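Long-range contacts in uncharacterized hypothetical protein (PDB 4EI0), which is of unknown function, a DUF4466-family protein from the bacterium Parabacteroides merdae built largely of antiparallel beta sheets: residues N34-A39 / Y112-P117; G49-A54 / I99-D104. One frame throughout, in Å; residues are numbered along the deposited sequence.

Contact 1: N34-A39 / Y112-P117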
loop_
_atom_site.group_PDB
_atom_site.type_symbol
_atom_site.label_atom_id
_atom_site.label_comp_id
_atom_site.label_asym_id
_atom_site.label_seq_id
_atom_site.Cartn_x
_atom_site.Cartn_y
_atom_site.Cartn_z
ATOM N N ASN B 34 -15.404 -6.739 -24.716
ATOM C CA ASN B 34 -14.415 -5.896 -23.984
ATOM C C ASN B 34 -14.717 -6.000 -22.473
ATOM O O ASN B 34 -15.738 -6.514 -22.027
ATOM C CB ASN B 34 -14.557 -4.385 -24.352
ATOM C CG ASN B 34 -13.816 -3.990 -25.619
ATOM O OD1 ASN B 34 -13.187 -4.801 -26.231
ATOM N ND2 ASN B 34 -13.923 -2.710 -26.015
ATOM N N GLU B 35 -13.824 -5.468 -21.694
ATOM C CA GLU B 35 -14.007 -5.479 -20.257
ATOM C C GLU B 35 -14.545 -4.152 -19.726
ATOM O O GLU B 35 -14.315 -3.092 -20.327
ATOM C CB GLU B 35 -12.682 -5.884 -19.613
ATOM C CG GLU B 35 -11.566 -4.902 -19.787
ATOM C CD GLU B 35 -10.178 -5.493 -19.510
ATOM O OE1 GLU B 35 -9.920 -6.720 -19.647
ATOM O OE2 GLU B 35 -9.333 -4.679 -19.123
ATOM N N ILE B 36 -15.297 -4.214 -18.625
ATOM C CA ILE B 36 -15.576 -3.052 -17.776
ATOM C C ILE B 36 -14.806 -3.355 -16.478
ATOM O O ILE B 36 -14.958 -4.431 -15.856
ATOM C CB ILE B 36 -17.056 -2.855 -17.431
ATOM C CG1 ILE B 36 -17.900 -2.952 -18.687
ATOM C CG2 ILE B 36 -17.276 -1.541 -16.693
ATOM C CD1 ILE B 36 -19.359 -2.628 -18.469
ATOM N N GLU B 37 -13.937 -2.429 -16.127
ATOM C CA GLU B 37 -13.012 -2.588 -15.015
ATOM C C GLU B 37 -13.408 -1.718 -13.840
ATOM O O GLU B 37 -13.714 -0.528 -14.020
ATOM C CB GLU B 37 -11.640 -2.165 -15.450
ATOM C CG GLU B 37 -10.578 -2.411 -14.393
ATOM C CD GLU B 37 -9.217 -1.907 -14.808
ATOM O OE1 GLU B 37 -8.971 -1.733 -16.024
ATOM O OE2 GLU B 37 -8.390 -1.687 -13.915
ATOM N N PHE B 38 -13.371 -2.310 -12.652
ATOM C CA PHE B 38 -13.778 -1.649 -11.411
ATOM C C PHE B 38 -12.628 -1.797 -10.376
ATOM O O PHE B 38 -11.888 -2.783 -10.412
ATOM C CB PHE B 38 -15.063 -2.273 -10.857
ATOM C CG PHE B 38 -16.287 -2.066 -11.706
ATOM C CD1 PHE B 38 -16.566 -2.911 -12.750
ATOM C CD2 PHE B 38 -17.127 -1.016 -11.468
ATOM C CE1 PHE B 38 -17.690 -2.716 -13.530
ATOM C CE2 PHE B 38 -18.247 -0.801 -12.252
ATOM C CZ PHE B 38 -18.531 -1.659 -13.281
ATOM N N ALA B 39 -12.486 -0.824 -9.472
ATOM C CA ALA B 39 -11.538 -0.896 -8.360
ATOM C C ALA B 39 -12.368 -0.878 -7.083
ATOM O O ALA B 39 -13.015 0.125 -6.792
ATOM C CB ALA B 39 -10.560 0.269 -8.388
ATOM N N TYR B 112 -11.799 -5.765 -10.394
ATOM C CA TYR B 112 -12.741 -6.696 -11.001
ATOM C C TYR B 112 -12.912 -6.336 -12.467
ATOM O O TYR B 112 -13.065 -5.148 -12.811
ATOM C CB TYR B 112 -14.076 -6.608 -10.287
ATOM C CG TYR B 112 -15.274 -7.267 -10.954
ATOM C CD1 TYR B 112 -15.454 -8.637 -10.933
ATOM C CD2 TYR B 112 -16.268 -6.504 -11.533
ATOM C CE1 TYR B 112 -16.546 -9.234 -11.525
ATOM C CE2 TYR B 112 -17.357 -7.087 -12.141
ATOM C CZ TYR B 112 -17.499 -8.439 -12.121
ATOM O OH TYR B 112 -18.603 -9.010 -12.675
ATOM N N TYR B 113 -12.886 -7.367 -13.296
ATOM C CA TYR B 113 -13.001 -7.275 -14.738
ATOM C C TYR B 113 -14.235 -8.046 -15.187
ATOM O O TYR B 113 -14.318 -9.258 -15.005
ATOM C CB TYR B 113 -11.742 -7.855 -15.372
ATOM C CG TYR B 113 -10.513 -7.060 -15.034
ATOM C CD1 TYR B 113 -10.117 -5.987 -15.817
ATOM C CD2 TYR B 113 -9.742 -7.385 -13.940
ATOM C CE1 TYR B 113 -8.980 -5.267 -15.520
ATOM C CE2 TYR B 113 -8.607 -6.678 -13.625
ATOM C CZ TYR B 113 -8.235 -5.625 -14.414
ATOM O OH TYR B 113 -7.153 -4.935 -14.055
ATOM N N TYR B 114 -15.233 -7.327 -15.698
ATOM C CA TYR B 114 -16.419 -7.924 -16.247
ATOM C C TYR B 114 -16.209 -7.981 -17.754
ATOM O O TYR B 114 -16.020 -6.934 -18.378
ATOM C CB TYR B 114 -17.619 -7.067 -15.950
ATOM C CG TYR B 114 -18.910 -7.503 -16.550
ATOM C CD1 TYR B 114 -19.645 -8.520 -15.976
ATOM C CD2 TYR B 114 -19.460 -6.857 -17.650
ATOM C CE1 TYR B 114 -20.887 -8.903 -16.480
ATOM C CE2 TYR B 114 -20.714 -7.231 -18.165
ATOM C CZ TYR B 114 -21.408 -8.257 -17.600
ATOM O OH TYR B 114 -22.615 -8.645 -18.067
ATOM N N ILE B 115 -16.258 -9.181 -18.344
ATOM C CA ILE B 115 -16.127 -9.307 -19.814
ATOM C C ILE B 115 -17.570 -9.288 -20.345
ATOM O O ILE B 115 -18.370 -10.114 -19.976
ATOM C CB ILE B 115 -15.375 -10.561 -20.247
ATOM C CG1 ILE B 115 -14.009 -10.686 -19.563
ATOM C CG2 ILE B 115 -15.110 -10.529 -21.761
ATOM C CD1 ILE B 115 -13.053 -9.531 -19.821
ATOM N N ILE B 116 -17.891 -8.289 -21.176
ATOM C CA ILE B 116 -19.241 -8.005 -21.661
ATOM C C ILE B 116 -19.683 -9.133 -22.559
ATOM O O ILE B 116 -18.993 -9.443 -23.516
ATOM C CB ILE B 116 -19.299 -6.595 -22.386
ATOM C CG1 ILE B 116 -18.861 -5.480 -21.444
ATOM C CG2 ILE B 116 -20.661 -6.274 -22.913
ATOM C CD1 ILE B 116 -18.499 -4.164 -22.101
ATOM N N PRO B 117 -20.819 -9.813 -22.220
ATOM C CA PRO B 117 -21.212 -11.012 -22.978
ATOM C C PRO B 117 -22.156 -10.598 -24.101
ATOM O O PRO B 117 -22.771 -9.534 -24.008
ATOM C CB PRO B 117 -21.983 -11.816 -21.950
ATOM C CG PRO B 117 -22.715 -10.730 -21.165
ATOM C CD PRO B 117 -21.704 -9.630 -21.043
#
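The ring of Tyr112 meets Phe38 at its edge: Phe38 CD1 lies in the plane of the tyrosine ring, 3.8 Å from Tyr112 CD2, while Tyr114 N stands over the rim of one face of the same ring. The two aromatic side chains run side by side in the same direction, and Phe68 also packs against the Tyr112 ring. Across the strands from Tyr113, the carboxylates of Glu35 and Glu37 reach the CD1 and CE1 atoms of the phenol obliquely, from opposite sides of the ring plane. Glu37 CD comes within 3.4 Å of Tyr113 CE1, its carboxylate turned 37° from the ring plane; Glu35 OE2 lies 3.6 Å from Tyr113 CD1. With CG opposite the carbonyl carbon (chi1 -64°), Tyr113 leans toward both glutamates, and its ring meets that of Tyr67 nearly parallel. The carboxylate of Glu37 also has a salt bridge to Arg23, which probably favours its ionised form.

These residues illustrate how an antiparallel pair divides its side chains between two faces of a sheet. Strands 35-43 and 107-115 are neighbours in a five-stranded sheet; Glu35, Glu37, Tyr113 and Ile115 occupy one face, while Ile36, Phe38, Tyr112 and Tyr114 turn inward, where Phe127 meets the rings of both Phe38 and Tyr114.

Ile36 and Tyr114 exchange two backbone bonds, and Phe38 and Tyr112 do the same. Beyond the last bridge the ladder gains one more rung, the nearly straight bond from Ile116 N to Asn34 O (2.9 Å, 178° at the hydrogen). Here Ile116 crosses Ile36 at about a right angle, its CD1 3.7 Å from Ile36 CG1. On the other face, Ile115 CD1 rests 3.7 Å from Glu35 CB.

Contact 2: G49-A54 / I99-D104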
loop_
_atom_site.group_PDB
_atom_site.type_symbol
_atom_site.label_atom_id
_atom_site.label_comp_id
_atom_site.label_asym_id
_atom_site.label_seq_id
_atom_site.Cartn_x
_atom_site.Cartn_y
_atom_site.Cartn_z
ATOM N N GLY B 49 -10.481 -6.748 13.145
ATOM C CA GLY B 49 -10.332 -8.008 12.461
ATOM C C GLY B 49 -9.640 -7.784 11.129
ATOM O O GLY B 49 -8.885 -6.836 10.967
ATOM N N LYS B 50 -9.888 -8.691 10.200
ATOM C CA LYS B 50 -9.220 -8.697 8.893
ATOM C C LYS B 50 -10.213 -9.037 7.781
ATOM O O LYS B 50 -11.269 -9.630 8.013
ATOM C CB LYS B 50 -8.061 -9.683 8.877
ATOM C CG LYS B 50 -7.031 -9.603 10.011
ATOM C CD LYS B 50 -6.170 -8.385 9.916
ATOM C CE LYS B 50 -5.180 -8.298 11.054
ATOM N NZ LYS B 50 -5.890 -7.786 12.247
ATOM N N LEU B 51 -9.862 -8.681 6.557
ATOM C CA LEU B 51 -10.717 -8.955 5.411
ATOM C C LEU B 51 -10.756 -10.479 5.151
ATOM O O LEU B 51 -9.715 -11.105 5.119
ATOM C CB LEU B 51 -10.204 -8.178 4.182
ATOM C CG LEU B 51 -10.194 -6.658 4.298
ATOM C CD1 LEU B 51 -9.852 -6.092 2.914
ATOM C CD2 LEU B 51 -11.545 -6.082 4.777
ATOM N N SER B 52 -11.970 -11.049 4.890
ATOM C CA SER B 52 -12.145 -12.495 4.594
ATOM C C SER B 52 -12.415 -12.851 3.137
ATOM O O SER B 52 -11.821 -13.810 2.593
ATOM C CB SER B 52 -13.282 -13.068 5.451
ATOM O OG SER B 52 -13.030 -12.723 6.826
ATOM N N SER B 53 -13.318 -12.106 2.511
ATOM C CA SER B 53 -13.756 -12.408 1.130
ATOM C C SER B 53 -14.455 -11.227 0.495
ATOM O O SER B 53 -14.931 -10.321 1.183
ATOM C CB SER B 53 -14.652 -13.649 1.073
ATOM O OG SER B 53 -15.886 -13.437 1.746
ATOM N N ALA B 54 -14.514 -11.259 -0.835
ATOM C CA ALA B 54 -15.185 -10.215 -1.629
ATOM C C ALA B 54 -16.035 -10.901 -2.707
ATOM O O ALA B 54 -15.711 -11.988 -3.148
ATOM C CB ALA B 54 -14.150 -9.303 -2.248
ATOM N N ILE B 99 -14.056 -14.145 -4.291
ATOM C CA ILE B 99 -12.630 -14.308 -4.072
ATOM C C ILE B 99 -12.372 -14.285 -2.543
ATOM O O ILE B 99 -12.989 -13.500 -1.827
ATOM C CB ILE B 99 -11.820 -13.230 -4.792
ATOM C CG1 ILE B 99 -10.344 -13.616 -4.803
ATOM C CG2 ILE B 99 -12.085 -11.885 -4.121
ATOM C CD1 ILE B 99 -9.481 -12.777 -5.729
ATOM N N ASP B 100 -11.471 -15.152 -2.090
ATOM C CA ASP B 100 -11.130 -15.296 -0.659
ATOM C C ASP B 100 -9.788 -14.696 -0.374
ATOM O O ASP B 100 -8.830 -14.947 -1.127
ATOM C CB ASP B 100 -11.028 -16.766 -0.265
ATOM C CG ASP B 100 -12.372 -17.435 -0.127
ATOM O OD1 ASP B 100 -13.328 -16.757 0.228
ATOM O OD2 ASP B 100 -12.470 -18.643 -0.372
ATOM N N PHE B 101 -9.681 -13.971 0.743
ATOM C CA PHE B 101 -8.373 -13.508 1.160
ATOM C C PHE B 101 -7.628 -14.672 1.828
ATOM O O PHE B 101 -8.187 -15.370 2.632
ATOM C CB PHE B 101 -8.510 -12.337 2.114
ATOM C CG PHE B 101 -8.924 -11.069 1.451
ATOM C CD1 PHE B 101 -10.241 -10.819 1.199
ATOM C CD2 PHE B 101 -7.990 -10.103 1.148
ATOM C CE1 PHE B 101 -10.626 -9.663 0.595
ATOM C CE2 PHE B 101 -8.359 -8.951 0.513
ATOM C CZ PHE B 101 -9.675 -8.716 0.247
ATOM N N THR B 102 -6.371 -14.883 1.485
ATOM C CA THR B 102 -5.539 -15.887 2.161
ATOM C C THR B 102 -4.437 -15.187 2.939
ATOM O O THR B 102 -3.628 -15.847 3.523
ATOM C CB THR B 102 -4.934 -16.875 1.141
ATOM O OG1 THR B 102 -4.357 -16.110 0.073
ATOM C CG2 THR B 102 -6.066 -17.785 0.552
ATOM N N VAL B 103 -4.380 -13.851 2.931
ATOM C CA VAL B 103 -3.336 -13.082 3.644
ATOM C C VAL B 103 -4.046 -12.162 4.604
ATOM O O VAL B 103 -5.109 -11.560 4.259
ATOM C CB VAL B 103 -2.417 -12.310 2.662
ATOM C CG1 VAL B 103 -1.463 -11.323 3.384
ATOM C CG2 VAL B 103 -1.586 -13.284 1.788
ATOM N N ASP B 104 -3.493 -11.998 5.806
ATOM C CA ASP B 104 -4.121 -11.096 6.768
ATOM C C ASP B 104 -3.888 -9.649 6.290
ATOM O O ASP B 104 -2.719 -9.182 6.167
ATOM C CB ASP B 104 -3.508 -11.178 8.171
ATOM C CG ASP B 104 -3.914 -12.427 8.923
ATOM O OD1 ASP B 104 -4.728 -13.222 8.397
ATOM O OD2 ASP B 104 -3.403 -12.594 10.065
HETATM O O HOH W 1 -7.261 -10.789 5.587
HETATM O O HOH W 2 -10.718 -15.749 4.153
#
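Segments 49-54 and 99-104 run antiparallel, with paired backbone bonds between Ala54 and Ile99 and a further bond from Phe101 N to Ser52 O (2.8 Å) that reaches its acceptor from 45° out of the carbonyl plane.

The chief side-chain contact is a CH-pi interaction. Leu51 CB sits over the centre of the Phe101 ring, 3.8 Å from the centroid and only 7° off the normal, and Leu51 CD1 continues alongside to 3.7 Å from Phe101 CZ. A chi1 of -73° sets the ring opposite its own carbonyl carbon and swings it under the leucine, with the backbone of Ser52 and Ser53 at its edge. Met42 and Ala108 touch both Leu51 and Phe101, extending this apolar cluster into the other sheet. Ala54 CB meets Ile99 CG2 at 3.8 Å on the same inward side, whereas Ser53 CB approaches Asp100 OD1 at 3.5 Å on the outward one. Farther along, Lys50 CD passes 4.2 Å from Asp104 CB; the lysine amine is hydrogen-bonded to Asn46 O, and Asp104 packs on Lys85 of the second subunit.

Past the bond from Phe101 N to Ser52 O the chains separate and water takes over: one molecule donates to both Ser52 O and Phe101 O, and another lies between Leu51 O and Val103 O. Ser52 and Ser53 both face Lys132 on the neighbouring strand 124-133, a classic beta bulge in the middle strand of a five-stranded antiparallel sheet.

In the fold
Contacts 1 and 2 belong to two different sheets of the same beta-rich half of the chain, their centres 22 Å apart and their nearest atoms about 8 Å apart, without touching. Contact 2 is nested inside the loop closed by contact 1. Strand 35-43 is followed by strand 51-58, and strand 96-100 by strand 107-115, each succession passing between the sheets. Residues of contact 2 pack on strands 35-43 and 107-115, the pair joined in contact 1, while Tyr112 and Tyr114 reach strand 51-58. This packing of one antiparallel sheet on another is that of a beta sandwich. The centre of contact 2 lies about 33 Å from the chain centre, that of contact 1 about 12 Å.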